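Local coordinates for protein Syntaxin1 (Monosiga brevicollis, PDB 2XHE) that probably acts as a SNAP receptor, a membrane-bound SNARE protein that pairs with other SNAREs in vesicle fusion, at residues R145-V148 and K149-R153. Numbering follows the deposited sequence.
Sequences RKFV and KVMTR
F147 and M151, one helical turn apart, form the buried side of this local i to i+4 contact. The methionine lays its CG over one face of the phenyl ring, 3.3 Å from F147 CE1, while its sulfur stands obliquely off the ring: M151 SD lies 4.6 Å from the F147 centroid and 52° from the ring normal, a Met-aromatic contact. Two torsions bring the pair together, F147 CG being turned anti to the backbone nitrogen (chi1 -174°) and M151 CG anti to its own carbonyl carbon. With an alanine in place of F147, the methionine would probably lose the ring face that CG lies on and the sulfur's aromatic neighbour, leaving the thioether freer to turn. Beyond the ring, M151 packs on L229, M232 and F233 of helix 214-237, whereas V150 meets I57, E61 and I64 of helix 44-72. Residues 145-153 are a mid-length piece of helix 131-171, the third long helix of the syntaxin N-terminal Habc bundle; helix 44-72 belongs to that bundle and helix 214-237 to the SNARE-homology region, consistent with a closed syntaxin. Regular alpha-helical bonds run through it, from K149 N to R145 O at 3.0 Å and from M151 N to F147 O at 2.9 Å. V148 O accepts two bonds from T152: a weak one from the backbone nitrogen and a second from the hydroxyl, with OG1 2.6 Å from V148 O and tilted 32° from the carbonyl plane. The more open side belongs to lysines. K146, bent at chi2 and chi3, runs its CE past V150 CG2 at 3.8 Å and brings NZ to 3.4 Å from CD of the exposed K149. The two lysine NZ atoms, of K146 and K149, remain 4.8 Å apart, and their like charges probably disfavour a closer approach.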
loop_
_atom_site.group_PDB
_atom_site.type_symbol
_atom_site.label_atom_id
_atom_site.label_comp_id
_atom_site.label_asym_id
_atom_site.label_seq_id
_atom_site.Cartn_x
_atom_site.Cartn_y
_atom_site.Cartn_z
ATOM N N ARG B 145 10.214 -11.043 13.382
ATOM C CA ARG B 145 8.938 -10.359 13.513
ATOM C C ARG B 145 7.860 -11.354 13.904
ATOM O O ARG B 145 7.202 -11.178 14.930
ATOM C CB ARG B 145 8.565 -9.575 12.239
ATOM C CG ARG B 145 9.396 -8.293 12.015
ATOM C CD ARG B 145 8.853 -7.393 10.873
ATOM N NE ARG B 145 9.049 -7.970 9.540
ATOM C CZ ARG B 145 10.233 -8.099 8.934
ATOM N NH1 ARG B 145 11.350 -7.697 9.540
ATOM N NH2 ARG B 145 10.303 -8.642 7.718
ATOM N N LYS B 146 7.690 -12.406 13.107
ATOM C CA LYS B 146 6.705 -13.451 13.420
ATOM C C LYS B 146 6.835 -13.875 14.885
ATOM O O LYS B 146 5.832 -14.010 15.580
ATOM C CB LYS B 146 6.832 -14.654 12.472
ATOM C CG LYS B 146 5.703 -15.686 12.569
ATOM C CD LYS B 146 4.344 -15.126 12.139
ATOM C CE LYS B 146 3.459 -14.759 13.338
ATOM N NZ LYS B 146 2.209 -14.028 12.947
ATOM N N PHE B 147 8.071 -14.036 15.356
ATOM C CA PHE B 147 8.332 -14.400 16.748
ATOM C C PHE B 147 7.851 -13.384 17.808
ATOM O O PHE B 147 7.131 -13.762 18.737
ATOM C CB PHE B 147 9.811 -14.749 16.963
ATOM C CG PHE B 147 10.106 -15.254 18.342
ATOM C CD1 PHE B 147 9.346 -16.271 18.894
ATOM C CD2 PHE B 147 11.130 -14.712 19.094
ATOM C CE1 PHE B 147 9.605 -16.733 20.169
ATOM C CE2 PHE B 147 11.393 -15.174 20.370
ATOM C CZ PHE B 147 10.630 -16.176 20.907
ATOM N N VAL B 148 8.253 -12.117 17.678
ATOM C CA VAL B 148 7.847 -11.061 18.617
ATOM C C VAL B 148 6.318 -10.935 18.662
ATOM O O VAL B 148 5.729 -10.705 19.727
ATOM C CB VAL B 148 8.512 -9.676 18.273
ATOM C CG1 VAL B 148 7.896 -8.510 19.079
ATOM C CG2 VAL B 148 10.024 -9.715 18.500
ATOM N N LYS B 149 5.678 -11.107 17.508
ATOM C CA LYS B 149 4.224 -10.999 17.424
ATOM C C LYS B 149 3.518 -12.147 18.132
ATOM O O LYS B 149 2.499 -11.931 18.771
ATOM C CB LYS B 149 3.762 -10.892 15.966
ATOM C CG LYS B 149 2.248 -10.844 15.786
ATOM C CD LYS B 149 1.846 -10.897 14.305
ATOM C CE LYS B 149 2.165 -9.587 13.560
ATOM N NZ LYS B 149 3.590 -9.437 13.123
ATOM N N VAL B 150 4.059 -13.363 18.020
ATOM C CA VAL B 150 3.489 -14.528 18.705
ATOM C C VAL B 150 3.682 -14.392 20.194
ATOM O O VAL B 150 2.762 -14.629 20.972
ATOM C CB VAL B 150 4.107 -15.892 18.261
ATOM C CG1 VAL B 150 3.498 -17.018 19.061
ATOM C CG2 VAL B 150 3.847 -16.157 16.797
ATOM N N MET B 151 4.885 -14.012 20.592
ATOM C CA MET B 151 5.178 -13.884 22.009
ATOM C C MET B 151 4.369 -12.767 22.632
ATOM O O MET B 151 4.101 -12.769 23.827
ATOM C CB MET B 151 6.670 -13.669 22.247
ATOM C CG MET B 151 7.501 -14.885 21.864
ATOM S SD MET B 151 6.794 -16.453 22.462
ATOM C CE MET B 151 7.543 -16.557 24.089
ATOM N N THR B 152 3.974 -11.807 21.814
ATOM C CA THR B 152 3.206 -10.692 22.321
ATOM C C THR B 152 1.826 -11.196 22.675
ATOM O O THR B 152 1.200 -10.704 23.610
ATOM C CB THR B 152 3.132 -9.548 21.301
ATOM O OG1 THR B 152 4.440 -8.989 21.139
ATOM C CG2 THR B 152 2.185 -8.460 21.778
ATOM N N ARG B 153 1.358 -12.191 21.929
ATOM C CA ARG B 153 0.072 -12.807 22.228
ATOM C C ARG B 153 0.177 -13.495 23.583
ATOM O O ARG B 153 -0.722 -13.386 24.413
ATOM C CB ARG B 153 -0.338 -13.790 21.132
ATOM C CG ARG B 153 -1.640 -14.516 21.409
ATOM C CD ARG B 153 -2.734 -13.559 21.864
ATOM N NE ARG B 153 -3.978 -14.265 22.174
ATOM C CZ ARG B 153 -4.922 -13.806 22.993
ATOM N NH1 ARG B 153 -4.771 -12.634 23.602
ATOM N NH2 ARG B 153 -6.018 -14.524 23.210
#